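Local coordinates for protein cAMP factor (Mobiluncus curtisii, PDB 6JLC) that probably acts as a secreted pore-forming toxin that takes part in the co-haemolytic (CAMP) reaction on host membranes, at residues A[94-99]-A[142-147]; A[152-157]-A[201-206]; A[100-105]-A[136-141]; A[39-44]-A[109-114]; A[187-192]-A[211-216]. All coordinates share one frame; numbering follows the deposited sequence.

In the fold
The chain is all-helical, with five helices (8-31 to 121-139) making one bundle and three (152-173, 179-197, 203-222) the other, and the five contacts sample both bundles and their junction. Interaction 1 sits at that junction and touches two others: its centre lies about 11 Å from that of interaction 2, where Ser146 O meets Ala204 N, and about 11 Å from that of interaction 3, where Lys95 NZ reaches Tyr141 O. Interactions 1, 3 and 4 all draw on helix 97-114, and the centres of interactions 3 and 4 are about 17 Å apart. Interactions 2 and 5, their centres about 14 Å apart, share one helix, 203-222. Interactions 4 and 5, with centres about 38 Å apart, fall on opposite sides of the chain's centre.

Interaction 1 of 5, residues A[94-99]-A[142-147]; sequences YKIQKA and RDLKST
Lys95 and Asp143 face each other in a single beta bridge, an isolated piece of strand-like pairing between two non-helical stretches of an otherwise helical protein, where the first bundle meets the second. Backbone hydrogen bonds define it. Leu144 N donates to Tyr94 O at 2.8 Å and Ile96 N donates to Arg142 O at 3.2 Å; these two bonds flank the Lys95-Asp143 pair.

Charge adds a third link. Lys95 NZ forms a salt bridge with Asp143 OD1 at 3.0 Å, reached from above the carboxylate plane by about 35°. The lysine chain starts out pointing away from the other segment and returns through a bend at its second torsion (chi2 -68°). Its ammonium has a further partner in Tyr141 O, and a weaker one in Ser139 O, so the one amine gathers acceptors from the end of helix 121-139 and the loop that follows it.

Hydrocarbon groups cover the other flank. Leu144 CG lies against the carbonyl oxygen Lys95 O at 3.6 Å, while the leucine side chain also rests on Val154 and Val203, helping to join the two bundles. Tyr94 sends its hydroxyl outside the bridge to Asp207. Ile96 turns CG2 toward the Arg142 guanidinium, and Ile96 CD1 sits 4.2 Å above the plane of that poorly ordered group, over its centre.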
# COMPACT_ATOMS: atom_id res chain seq x y z
N TYR A 94 -10.30 8.18 -1.41
CA TYR A 94 -11.71 8.49 -1.27
C TYR A 94 -12.52 8.15 -2.52
O TYR A 94 -13.65 8.62 -2.66
CB TYR A 94 -11.90 9.97 -0.91
CG TYR A 94 -11.63 10.24 0.54
CD1 TYR A 94 -10.33 10.46 0.99
CD2 TYR A 94 -12.66 10.24 1.48
CE1 TYR A 94 -10.07 10.71 2.35
CE2 TYR A 94 -12.40 10.47 2.84
CZ TYR A 94 -11.10 10.71 3.26
OH TYR A 94 -10.84 10.94 4.59
N LYS A 95 -11.97 7.34 -3.42
CA LYS A 95 -12.75 6.95 -4.59
C LYS A 95 -13.77 5.89 -4.21
O LYS A 95 -13.62 5.16 -3.23
CB LYS A 95 -11.83 6.43 -5.71
CG LYS A 95 -10.96 7.50 -6.36
CD LYS A 95 -11.83 8.48 -7.14
CE LYS A 95 -11.00 9.65 -7.65
NZ LYS A 95 -11.89 10.65 -8.31
N ILE A 96 -14.82 5.78 -5.03
CA ILE A 96 -15.82 4.75 -4.81
C ILE A 96 -15.15 3.37 -4.90
O ILE A 96 -14.07 3.19 -5.48
CB ILE A 96 -16.97 4.87 -5.82
CG1 ILE A 96 -16.44 4.91 -7.26
CG2 ILE A 96 -17.82 6.09 -5.49
CD1 ILE A 96 -17.52 4.83 -8.32
N GLN A 97 -15.82 2.38 -4.30
CA GLN A 97 -15.24 1.04 -4.21
C GLN A 97 -14.98 0.45 -5.60
O GLN A 97 -14.01 -0.30 -5.78
CB GLN A 97 -16.15 0.14 -3.38
CG GLN A 97 -15.70 -1.32 -3.25
CD GLN A 97 -14.36 -1.48 -2.54
OE1 GLN A 97 -13.89 -0.57 -1.85
NE2 GLN A 97 -13.75 -2.65 -2.70
N LYS A 98 -15.81 0.81 -6.59
CA LYS A 98 -15.65 0.31 -7.95
C LYS A 98 -14.27 0.61 -8.52
O LYS A 98 -13.69 -0.21 -9.24
CB LYS A 98 -16.73 0.91 -8.85
CG LYS A 98 -16.79 0.42 -10.28
CD LYS A 98 -17.71 1.33 -11.10
CE LYS A 98 -18.21 0.66 -12.37
NZ LYS A 98 -17.25 0.76 -13.51
N ALA A 99 -13.72 1.80 -8.20
CA ALA A 99 -12.37 2.12 -8.65
C ALA A 99 -11.36 1.13 -8.10
O ALA A 99 -10.45 0.70 -8.82
CB ALA A 99 -12.00 3.55 -8.24
N ARG A 142 -15.99 8.82 -9.65
CA ARG A 142 -16.40 9.73 -8.62
C ARG A 142 -15.93 9.38 -7.25
O ARG A 142 -15.56 8.28 -6.97
CB ARG A 142 -17.88 9.94 -8.61
CG ARG A 142 -18.74 8.75 -8.42
CD ARG A 142 -19.89 8.79 -9.43
NE ARG A 142 -20.68 7.56 -9.45
CZ ARG A 142 -21.16 6.98 -8.35
NH1 ARG A 142 -20.96 7.53 -7.18
NH2 ARG A 142 -21.87 5.88 -8.45
N ASP A 143 -15.95 10.37 -6.40
CA ASP A 143 -15.57 10.13 -5.02
C ASP A 143 -16.75 9.60 -4.21
O ASP A 143 -17.92 9.80 -4.56
CB ASP A 143 -15.06 11.42 -4.37
CG ASP A 143 -13.94 12.05 -5.15
OD1 ASP A 143 -13.06 11.30 -5.62
OD2 ASP A 143 -13.92 13.30 -5.28
N LEU A 144 -16.43 8.92 -3.12
CA LEU A 144 -17.43 8.55 -2.13
C LEU A 144 -18.20 9.78 -1.67
O LEU A 144 -17.64 10.86 -1.55
CB LEU A 144 -16.75 7.91 -0.91
CG LEU A 144 -16.10 6.53 -1.09
CD1 LEU A 144 -15.09 6.22 0.03
CD2 LEU A 144 -17.18 5.46 -1.14
N LYS A 145 -19.49 9.60 -1.42
CA LYS A 145 -20.22 10.59 -0.64
C LYS A 145 -19.90 10.38 0.83
O LYS A 145 -19.60 9.26 1.27
CB LYS A 145 -21.73 10.49 -0.85
CG LYS A 145 -22.20 10.75 -2.27
CD LYS A 145 -23.70 10.52 -2.37
CE LYS A 145 -24.23 10.79 -3.76
NZ LYS A 145 -23.36 10.14 -4.78
N SER A 146 -19.97 11.45 1.61
CA SER A 146 -19.72 11.30 3.04
C SER A 146 -20.73 10.36 3.70
O SER A 146 -20.42 9.78 4.75
CB SER A 146 -19.73 12.66 3.73
OG SER A 146 -21.02 13.24 3.65
N THR A 147 -21.90 10.16 3.08
CA THR A 147 -22.91 9.24 3.60
C THR A 147 -22.69 7.79 3.17
O THR A 147 -23.39 6.91 3.68
CB THR A 147 -24.31 9.69 3.15
OG1 THR A 147 -24.28 9.95 1.75
CG2 THR A 147 -24.72 10.95 3.87

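Interaction 2 of 5, residues A[152-157]-A[201-206]; sequences IYVKDL and ATVAEC
Lys155 sets CG anti to its carbonyl carbon (chi1 -82°), bends at chi2 (-67°) and again near its end, and so brings its far methylenes to the opposite segment. Lys155 CE lies 3.6 Å from Cys206 SG and 3.8 Å from Ala201 CB, touching both the sulfur and the methyl. Val154, whose CG1 is anti to the backbone N (chi1 171°), presents Val154 CG1 to Cys206 CB at 3.8 Å; its other methyl, CG2, faces Val203 CG2 more loosely.

The lysine ammonium passes beyond this apolar patch to the carbonyls of Trp196 and Lys198, where the preceding helix ends. A water hydrogen-bonded to Ala201 O also meets Lys155 NZ, but only weakly.

Helix 203-222 begins here with a capping box: Glu205 N donates to Thr202 OG1 at 3.0 Å, and Thr202 N returns a bond to Glu205 OE1 at 2.8 Å. The whole is a helix start packed against a neighbouring helix start within a three-helix bundle.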
# COMPACT_ATOMS: atom_id res chain seq x y z
N ILE A 152 -12.42 0.11 2.90
CA ILE A 152 -11.28 -0.24 3.74
C ILE A 152 -10.17 0.80 3.61
O ILE A 152 -9.37 0.97 4.53
CB ILE A 152 -10.76 -1.65 3.38
CG1 ILE A 152 -10.14 -1.59 2.00
CG2 ILE A 152 -11.87 -2.67 3.43
CD1 ILE A 152 -8.90 -2.30 1.96
N TYR A 153 -10.12 1.52 2.48
CA TYR A 153 -9.10 2.55 2.32
C TYR A 153 -9.34 3.73 3.26
O TYR A 153 -8.39 4.26 3.84
CB TYR A 153 -9.04 3.00 0.85
CG TYR A 153 -8.98 1.76 -0.01
CD1 TYR A 153 -7.76 1.13 -0.23
CD2 TYR A 153 -10.13 1.18 -0.51
CE1 TYR A 153 -7.70 -0.04 -0.98
CE2 TYR A 153 -10.08 0.01 -1.25
CZ TYR A 153 -8.86 -0.59 -1.48
OH TYR A 153 -8.80 -1.75 -2.23
N VAL A 154 -10.60 4.12 3.44
CA VAL A 154 -10.94 5.17 4.41
C VAL A 154 -10.71 4.66 5.83
O VAL A 154 -10.17 5.37 6.68
CB VAL A 154 -12.39 5.65 4.19
CG1 VAL A 154 -12.83 6.59 5.33
CG2 VAL A 154 -12.51 6.37 2.86
N LYS A 155 -11.15 3.43 6.11
CA LYS A 155 -10.90 2.80 7.41
C LYS A 155 -9.41 2.72 7.72
O LYS A 155 -9.01 2.85 8.88
CB LYS A 155 -11.51 1.40 7.44
CG LYS A 155 -13.01 1.37 7.75
CD LYS A 155 -13.28 1.83 9.18
CE LYS A 155 -14.77 1.77 9.54
NZ LYS A 155 -15.20 0.36 9.75
N ASP A 156 -8.57 2.51 6.70
CA ASP A 156 -7.13 2.48 6.94
C ASP A 156 -6.60 3.85 7.33
O ASP A 156 -5.66 3.93 8.13
CB ASP A 156 -6.40 1.93 5.71
CG ASP A 156 -6.67 0.43 5.49
OD1 ASP A 156 -7.01 -0.28 6.46
OD2 ASP A 156 -6.56 -0.05 4.33
N LEU A 157 -7.17 4.93 6.80
CA LEU A 157 -6.78 6.27 7.24
C LEU A 157 -7.13 6.50 8.71
O LEU A 157 -6.35 7.09 9.46
CB LEU A 157 -7.45 7.33 6.36
CG LEU A 157 -7.00 8.78 6.56
CD1 LEU A 157 -5.53 8.95 6.20
CD2 LEU A 157 -7.87 9.74 5.75
N ALA A 201 -19.90 1.84 9.43
CA ALA A 201 -19.50 3.23 9.62
C ALA A 201 -19.44 3.94 8.28
O ALA A 201 -18.94 3.39 7.30
CB ALA A 201 -18.15 3.31 10.33
N THR A 202 -19.94 5.17 8.25
CA THR A 202 -19.88 5.97 7.04
C THR A 202 -18.53 6.66 6.92
O THR A 202 -17.77 6.78 7.88
CB THR A 202 -20.96 7.05 7.03
OG1 THR A 202 -20.76 7.92 8.15
CG2 THR A 202 -22.35 6.43 7.08
N VAL A 203 -18.23 7.12 5.70
CA VAL A 203 -17.06 7.97 5.48
C VAL A 203 -17.05 9.11 6.49
O VAL A 203 -16.04 9.37 7.16
CB VAL A 203 -17.04 8.50 4.04
CG1 VAL A 203 -15.95 9.55 3.86
CG2 VAL A 203 -16.86 7.33 3.07
N ALA A 204 -18.19 9.79 6.65
CA ALA A 204 -18.26 10.93 7.55
C ALA A 204 -17.96 10.52 8.99
O ALA A 204 -17.33 11.29 9.73
CB ALA A 204 -19.64 11.57 7.47
N GLU A 205 -18.43 9.35 9.42
CA GLU A 205 -18.14 8.92 10.78
C GLU A 205 -16.65 8.68 10.97
O GLU A 205 -16.10 8.96 12.04
CB GLU A 205 -18.92 7.65 11.13
CG GLU A 205 -20.43 7.83 11.36
CD GLU A 205 -21.14 6.51 11.57
OE1 GLU A 205 -21.30 5.74 10.60
OE2 GLU A 205 -21.52 6.21 12.73
N CYS A 206 -15.97 8.16 9.94
CA CYS A 206 -14.53 7.94 10.04
C CYS A 206 -13.78 9.27 10.07
O CYS A 206 -12.88 9.47 10.90
CB CYS A 206 -14.05 7.06 8.88
SG CYS A 206 -14.69 5.37 8.95
O HOH W 1 -17.30 1.03 7.33

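Interaction 3 of 5, residues A[100-105]-A[136-141]; sequences HVELGF and ERVSTY
Glu102 OE1 is the polar hub of this contact, gripped by two side chains from the last turn of helix 121-139 and the loop just after it. Tyr141 OH donates to Glu102 OE1 at 2.5 Å, on the syn side but tilted out of the carboxylate plane, and Arg137 NH1 donates to the same Glu102 OE1 at 2.9 Å from above that plane, in a salt bridge bent to 131° at the hydrogen. The two donors arrive from opposite faces of the carboxylate. Its plane stands almost perpendicular to the tyrosine ring, 85° apart, with the acid at the ring's edge.

The inner side is mostly hydrocarbon. Val138 CG1 lies 4.0 Å from Glu102 CB and 3.7 Å from Glu102 OE1, while Val138 CG2 meets Leu103 CD2 loosely at 4.4 Å. Leu103 is buried further by Thr84 and Ser88 of helix 68-91. Val138 CA sits over the centre of one face of the Tyr141 ring.

Toward solvent the fit loosens: Arg137 is exposed and touches Glu102 through little more than its NH1, the guanidinium edge-on to the acid.

The remaining oxygen, Glu102 OE2, pairs with Lys98, so the carboxylate is shared among two cations and a phenol. Such company would be expected to stabilise its ionised form and hold its rotation.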
# COMPACT_ATOMS: atom_id res chain seq x y z
N HIS A 100 -11.51 0.75 -6.83
CA HIS A 100 -10.53 -0.14 -6.21
C HIS A 100 -10.69 -1.58 -6.65
O HIS A 100 -9.70 -2.32 -6.74
CB HIS A 100 -10.65 -0.04 -4.69
CG HIS A 100 -10.24 1.29 -4.16
ND1 HIS A 100 -11.15 2.29 -3.86
CD2 HIS A 100 -9.01 1.81 -3.92
CE1 HIS A 100 -10.50 3.36 -3.43
NE2 HIS A 100 -9.20 3.09 -3.46
N VAL A 101 -11.93 -2.02 -6.89
CA VAL A 101 -12.13 -3.37 -7.41
C VAL A 101 -11.45 -3.51 -8.77
O VAL A 101 -10.74 -4.49 -9.03
CB VAL A 101 -13.63 -3.69 -7.49
CG1 VAL A 101 -13.85 -5.00 -8.26
CG2 VAL A 101 -14.21 -3.79 -6.08
N GLU A 102 -11.64 -2.52 -9.64
CA GLU A 102 -11.08 -2.57 -10.98
C GLU A 102 -9.56 -2.48 -10.95
O GLU A 102 -8.87 -3.26 -11.62
CB GLU A 102 -11.70 -1.48 -11.86
CG GLU A 102 -13.19 -1.67 -12.05
CD GLU A 102 -13.81 -0.71 -13.06
OE1 GLU A 102 -13.07 0.07 -13.71
OE2 GLU A 102 -15.05 -0.74 -13.18
N LEU A 103 -9.00 -1.54 -10.18
CA LEU A 103 -7.54 -1.46 -10.10
C LEU A 103 -6.96 -2.68 -9.41
O LEU A 103 -5.91 -3.20 -9.81
CB LEU A 103 -7.11 -0.16 -9.39
CG LEU A 103 -5.65 0.28 -9.56
CD1 LEU A 103 -5.23 0.38 -11.01
CD2 LEU A 103 -5.48 1.61 -8.91
N GLY A 104 -7.65 -3.20 -8.39
CA GLY A 104 -7.16 -4.41 -7.73
C GLY A 104 -7.14 -5.59 -8.67
O GLY A 104 -6.21 -6.41 -8.65
N PHE A 105 -8.16 -5.71 -9.51
CA PHE A 105 -8.20 -6.79 -10.49
C PHE A 105 -7.05 -6.68 -11.48
O PHE A 105 -6.39 -7.67 -11.80
CB PHE A 105 -9.54 -6.75 -11.22
CG PHE A 105 -9.80 -7.96 -12.08
CD1 PHE A 105 -9.72 -9.24 -11.55
CD2 PHE A 105 -10.11 -7.80 -13.42
CE1 PHE A 105 -9.97 -10.36 -12.34
CE2 PHE A 105 -10.36 -8.92 -14.22
CZ PHE A 105 -10.30 -10.19 -13.68
N GLU A 136 -5.51 5.27 -15.02
CA GLU A 136 -6.02 6.50 -15.62
C GLU A 136 -7.54 6.50 -15.66
O GLU A 136 -8.17 7.52 -15.36
CB GLU A 136 -5.44 6.69 -17.02
CG GLU A 136 -5.82 8.03 -17.64
CD GLU A 136 -5.51 8.11 -19.11
OE1 GLU A 136 -4.39 8.55 -19.46
OE2 GLU A 136 -6.38 7.75 -19.93
N ARG A 137 -8.16 5.35 -15.98
CA ARG A 137 -9.62 5.29 -16.04
C ARG A 137 -10.24 5.53 -14.66
O ARG A 137 -11.12 6.39 -14.51
CB ARG A 137 -10.08 3.95 -16.60
CG ARG A 137 -11.60 3.84 -16.70
CD ARG A 137 -12.05 2.41 -16.93
NE ARG A 137 -10.97 1.59 -17.48
CZ ARG A 137 -10.56 0.45 -16.95
NH1 ARG A 137 -11.14 -0.02 -15.84
NH2 ARG A 137 -9.57 -0.22 -17.52
N VAL A 138 -9.83 4.76 -13.66
CA VAL A 138 -10.54 4.83 -12.38
C VAL A 138 -10.21 6.12 -11.64
O VAL A 138 -10.92 6.48 -10.69
CB VAL A 138 -10.23 3.61 -11.49
CG1 VAL A 138 -10.49 2.31 -12.29
CG2 VAL A 138 -8.80 3.67 -10.96
N SER A 139 -9.14 6.83 -12.05
CA SER A 139 -8.81 8.11 -11.43
C SER A 139 -9.91 9.14 -11.66
O SER A 139 -10.05 10.08 -10.87
CB SER A 139 -7.50 8.65 -11.99
OG SER A 139 -6.41 7.98 -11.41
N THR A 140 -10.67 8.99 -12.73
CA THR A 140 -11.77 9.87 -13.06
C THR A 140 -13.09 9.42 -12.46
O THR A 140 -14.11 10.07 -12.68
CB THR A 140 -11.93 9.98 -14.58
OG1 THR A 140 -12.66 8.85 -15.06
CG2 THR A 140 -10.57 10.03 -15.27
N TYR A 141 -13.11 8.29 -11.74
CA TYR A 141 -14.36 7.86 -11.13
C TYR A 141 -14.75 8.83 -10.02
O TYR A 141 -13.93 9.59 -9.50
CB TYR A 141 -14.24 6.45 -10.56
CG TYR A 141 -14.25 5.33 -11.59
CD1 TYR A 141 -14.27 5.61 -12.95
CD2 TYR A 141 -14.23 4.00 -11.19
CE1 TYR A 141 -14.27 4.58 -13.88
CE2 TYR A 141 -14.22 2.96 -12.11
CZ TYR A 141 -14.25 3.26 -13.45
OH TYR A 141 -14.25 2.22 -14.36

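Interaction 4 of 5, residues A[39-44]-A[109-114]; sequences KEFDKL and RAIMRV
Ile111 is the bump of this contact, pushed into the hollow formed by the first turn of helix 41-59. The methyl Ile111 CG2, anti to the backbone N, enters between Glu40 and Leu44: it lies 3.5 Å from Glu40 O, 3.9 Å from Glu40 CB and 3.8 Å from Leu44 CB. Lys43 CG forms another wall of the same hollow, 4.0 Å from Ile111 CG2. The other branch of the isoleucine runs deeper, Ile111 CD1 reaching the edge of the Phe41 ring, where Phe41 CD1 is 4.1 Å away, and leaning on Leu44 CD2.

Leu44 in turn projects over the next turn of helix 97-114 and brings Leu44 CD1 to Val114 CG1 at 4.2 Å. Leu25 of helix 8-31 and Ile81 of helix 68-91 also pack on Leu44, which puts this side of the contact inside the five-helix bundle.

Nearer the surface, Met112 folds back through bends at chi2 and chi3 (-58° and -66°) to fit between two charged chains. Met112 SD lies 3.8 Å from Lys43 CD and also touches Glu40 CG.

No hydrogen bond links the two segments. Their association rests on dispersion and burial of apolar surface, with the carbon portions of Glu40 and Lys43 adding hydrocarbon to it beside Met112.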
# COMPACT_ATOMS: atom_id res chain seq x y z
N LYS A 39 -4.33 -9.16 -2.76
CA LYS A 39 -4.73 -10.57 -2.72
C LYS A 39 -3.56 -11.51 -2.99
O LYS A 39 -3.40 -12.52 -2.29
CB LYS A 39 -5.86 -10.80 -3.72
CG LYS A 39 -6.49 -12.19 -3.65
CD LYS A 39 -7.55 -12.36 -4.72
CE LYS A 39 -8.17 -13.75 -4.68
NZ LYS A 39 -9.24 -13.90 -5.71
N GLU A 40 -2.72 -11.20 -3.98
CA GLU A 40 -1.65 -12.10 -4.39
C GLU A 40 -0.25 -11.54 -4.11
O GLU A 40 0.70 -11.85 -4.83
CB GLU A 40 -1.80 -12.44 -5.87
CG GLU A 40 -3.12 -13.17 -6.23
CD GLU A 40 -3.17 -14.60 -5.72
OE1 GLU A 40 -2.10 -15.20 -5.49
OE2 GLU A 40 -4.29 -15.14 -5.55
N PHE A 41 -0.10 -10.73 -3.06
CA PHE A 41 1.21 -10.16 -2.78
C PHE A 41 2.25 -11.24 -2.46
O PHE A 41 3.43 -11.08 -2.79
CB PHE A 41 1.13 -9.13 -1.64
CG PHE A 41 0.83 -7.71 -2.10
CD1 PHE A 41 0.29 -7.45 -3.36
CD2 PHE A 41 1.09 -6.62 -1.26
CE1 PHE A 41 0.01 -6.14 -3.77
CE2 PHE A 41 0.81 -5.31 -1.67
CZ PHE A 41 0.27 -5.07 -2.93
N ASP A 42 1.83 -12.35 -1.85
CA ASP A 42 2.77 -13.44 -1.55
C ASP A 42 3.41 -14.00 -2.81
O ASP A 42 4.63 -14.19 -2.88
CB ASP A 42 2.04 -14.55 -0.78
CG ASP A 42 1.78 -14.20 0.67
OD1 ASP A 42 2.51 -13.34 1.21
OD2 ASP A 42 0.84 -14.78 1.26
N LYS A 43 2.58 -14.29 -3.82
CA LYS A 43 3.10 -14.74 -5.11
C LYS A 43 4.03 -13.70 -5.73
O LYS A 43 5.08 -14.05 -6.29
CB LYS A 43 1.93 -15.06 -6.04
CG LYS A 43 2.32 -15.31 -7.47
CD LYS A 43 1.12 -15.80 -8.26
CE LYS A 43 0.76 -17.21 -7.86
NZ LYS A 43 0.32 -17.98 -9.04
N LEU A 44 3.65 -12.43 -5.66
CA LEU A 44 4.47 -11.36 -6.22
C LEU A 44 5.86 -11.33 -5.58
O LEU A 44 6.88 -11.22 -6.28
CB LEU A 44 3.77 -10.02 -6.02
CG LEU A 44 4.51 -8.78 -6.53
CD1 LEU A 44 4.95 -8.95 -7.99
CD2 LEU A 44 3.64 -7.53 -6.36
N ARG A 109 -4.23 -9.54 -11.90
CA ARG A 109 -3.92 -10.15 -13.19
C ARG A 109 -2.46 -9.97 -13.54
O ARG A 109 -1.82 -10.89 -14.06
CB ARG A 109 -4.80 -9.55 -14.30
CG ARG A 109 -6.26 -9.96 -14.23
CD ARG A 109 -7.00 -9.50 -15.50
NE ARG A 109 -6.44 -10.09 -16.72
CZ ARG A 109 -6.04 -9.41 -17.79
NH1 ARG A 109 -6.14 -8.08 -17.82
NH2 ARG A 109 -5.55 -10.05 -18.84
N ALA A 110 -1.90 -8.78 -13.26
CA ALA A 110 -0.49 -8.52 -13.54
C ALA A 110 0.41 -9.43 -12.71
O ALA A 110 1.42 -9.94 -13.20
CB ALA A 110 -0.15 -7.05 -13.27
N ILE A 111 0.06 -9.64 -11.43
CA ILE A 111 0.86 -10.53 -10.59
C ILE A 111 0.78 -11.96 -11.10
O ILE A 111 1.78 -12.70 -11.12
CB ILE A 111 0.40 -10.45 -9.12
CG1 ILE A 111 0.73 -9.08 -8.52
CG2 ILE A 111 1.08 -11.55 -8.29
CD1 ILE A 111 0.03 -8.81 -7.20
N MET A 112 -0.43 -12.41 -11.45
CA MET A 112 -0.56 -13.77 -11.98
C MET A 112 0.28 -13.94 -13.24
O MET A 112 0.94 -14.97 -13.41
CB MET A 112 -2.03 -14.10 -12.26
CG MET A 112 -2.94 -14.04 -11.03
SD MET A 112 -2.38 -15.15 -9.71
CE MET A 112 -2.63 -16.75 -10.49
N ARG A 113 0.29 -12.93 -14.11
CA ARG A 113 1.08 -13.03 -15.34
C ARG A 113 2.58 -13.02 -15.04
O ARG A 113 3.33 -13.82 -15.60
CB ARG A 113 0.72 -11.90 -16.30
CG ARG A 113 1.21 -12.11 -17.74
CD ARG A 113 0.60 -13.37 -18.36
NE ARG A 113 -0.79 -13.12 -18.75
CZ ARG A 113 -1.63 -14.05 -19.21
NH1 ARG A 113 -1.25 -15.32 -19.34
NH2 ARG A 113 -2.88 -13.70 -19.53
N VAL A 114 3.04 -12.11 -14.18
CA VAL A 114 4.49 -12.02 -13.98
C VAL A 114 5.03 -13.29 -13.32
O VAL A 114 6.21 -13.62 -13.49
CB VAL A 114 4.84 -10.74 -13.19
CG1 VAL A 114 4.63 -10.94 -11.70
CG2 VAL A 114 6.28 -10.30 -13.49

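Interaction 5 of 5, residues A[187-192]-A[211-216]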
# COMPACT_ATOMS: atom_id res chain seq x y z
N LYS A 187 -9.56 7.31 26.49
CA LYS A 187 -11.00 7.24 26.25
C LYS A 187 -11.35 7.74 24.85
O LYS A 187 -12.21 7.17 24.18
CB LYS A 187 -11.75 8.05 27.31
CG LYS A 187 -11.66 7.46 28.71
CD LYS A 187 -12.07 8.48 29.77
CE LYS A 187 -12.57 7.81 31.04
NZ LYS A 187 -11.68 6.70 31.47
N GLU A 188 -10.68 8.79 24.39
CA GLU A 188 -10.96 9.28 23.04
C GLU A 188 -10.43 8.32 21.98
O GLU A 188 -11.04 8.15 20.93
CB GLU A 188 -10.38 10.67 22.86
CG GLU A 188 -10.97 11.69 23.82
CD GLU A 188 -12.37 12.14 23.40
OE1 GLU A 188 -12.80 11.79 22.28
OE2 GLU A 188 -13.03 12.83 24.21
N ILE A 189 -9.27 7.71 22.24
CA ILE A 189 -8.76 6.67 21.34
C ILE A 189 -9.78 5.55 21.22
O ILE A 189 -10.07 5.06 20.12
CB ILE A 189 -7.41 6.16 21.85
CG1 ILE A 189 -6.35 7.27 21.79
CG2 ILE A 189 -6.95 4.95 21.02
CD1 ILE A 189 -5.04 6.85 22.46
N THR A 190 -10.34 5.13 22.36
CA THR A 190 -11.32 4.04 22.33
C THR A 190 -12.53 4.40 21.48
O THR A 190 -13.05 3.56 20.74
CB THR A 190 -11.75 3.70 23.76
OG1 THR A 190 -10.66 3.07 24.44
CG2 THR A 190 -12.96 2.77 23.74
N LYS A 191 -13.00 5.65 21.55
CA LYS A 191 -14.11 6.07 20.71
C LYS A 191 -13.77 5.89 19.23
O LYS A 191 -14.60 5.41 18.45
CB LYS A 191 -14.48 7.52 21.01
CG LYS A 191 -14.82 7.78 22.46
CD LYS A 191 -15.25 9.23 22.69
CE LYS A 191 -15.22 9.60 24.17
NZ LYS A 191 -15.55 11.04 24.40
N ALA A 192 -12.56 6.27 18.84
CA ALA A 192 -12.15 6.07 17.45
C ALA A 192 -12.06 4.59 17.09
O ALA A 192 -12.44 4.19 15.99
CB ALA A 192 -10.82 6.78 17.19
N ALA A 211 -10.88 13.58 13.21
CA ALA A 211 -10.80 14.95 13.70
C ALA A 211 -10.89 15.02 15.22
O ALA A 211 -10.14 15.78 15.85
CB ALA A 211 -11.89 15.81 13.05
N LYS A 212 -11.77 14.22 15.83
CA LYS A 212 -11.89 14.24 17.29
C LYS A 212 -10.61 13.73 17.96
O LYS A 212 -10.21 14.22 19.02
CB LYS A 212 -13.07 13.39 17.76
CG LYS A 212 -14.45 13.87 17.33
CD LYS A 212 -15.52 12.88 17.81
CE LYS A 212 -16.66 12.73 16.80
NZ LYS A 212 -16.83 11.31 16.34
N LEU A 213 -9.98 12.74 17.34
CA LEU A 213 -8.74 12.18 17.87
C LEU A 213 -7.61 13.20 17.83
O LEU A 213 -6.85 13.34 18.80
CB LEU A 213 -8.37 10.93 17.07
CG LEU A 213 -7.54 9.81 17.67
CD1 LEU A 213 -7.96 9.48 19.11
CD2 LEU A 213 -7.65 8.61 16.75
N ASN A 214 -7.50 13.95 16.74
CA ASN A 214 -6.48 14.99 16.66
C ASN A 214 -6.71 16.07 17.71
O ASN A 214 -5.76 16.55 18.34
CB ASN A 214 -6.43 15.57 15.25
CG ASN A 214 -5.96 14.56 14.22
OD1 ASN A 214 -5.20 13.64 14.55
ND2 ASN A 214 -6.39 14.71 12.98
N THR A 215 -7.97 16.45 17.93
CA THR A 215 -8.28 17.44 18.95
C THR A 215 -7.99 16.91 20.34
O THR A 215 -7.49 17.65 21.20
CB THR A 215 -9.75 17.86 18.83
OG1 THR A 215 -9.95 18.48 17.55
CG2 THR A 215 -10.12 18.86 19.94
N ALA A 216 -8.29 15.63 20.59
CA ALA A 216 -7.99 15.04 21.89
C ALA A 216 -6.49 14.98 22.15
O ALA A 216 -6.04 15.24 23.27
CB ALA A 216 -8.61 13.64 21.98
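Leu213 meets Ile189 and Ala192, and Ala216, one turn further along helix 203-222, meets Glu188; these pairs carry the contact with helix 179-197, which runs almost antiparallel (169°) with the segment axes 9.4 Å apart.

At Leu213 the side chain leaves with CG anti to the backbone N (chi1 -154°), and its two methyls part to straddle the facing turn. Leu213 CD1 settles 3.8 Å from Ile189 CG1 and 3.7 Å from Ile189 CA, close also to the carbonyl oxygen of Glu188. Leu213 CD2 meets Ala192 CB at 3.7 Å. Thr165 of helix 152-173 touches both Leu213 and Ile189, so the leucine lies where all three helices of this bundle come together.

Further on, Ala216 offers only a methyl, which Glu188 covers with its aliphatic part: Ala216 CB is 3.6 Å from both Glu188 CB and Glu188 CG. The bend at chi2 (-76°) carries the glutamate's carboxylate outward, where Glu188 OE2 takes a salt bridge from Lys191 NZ at 3.1 Å within its own helix.

Across the helices no hydrogen bond or salt bridge forms, and the contact is essentially hydrocarbon, while the charge of Glu188 is paired along its own helix, leaving its methylenes to pack against Ala216.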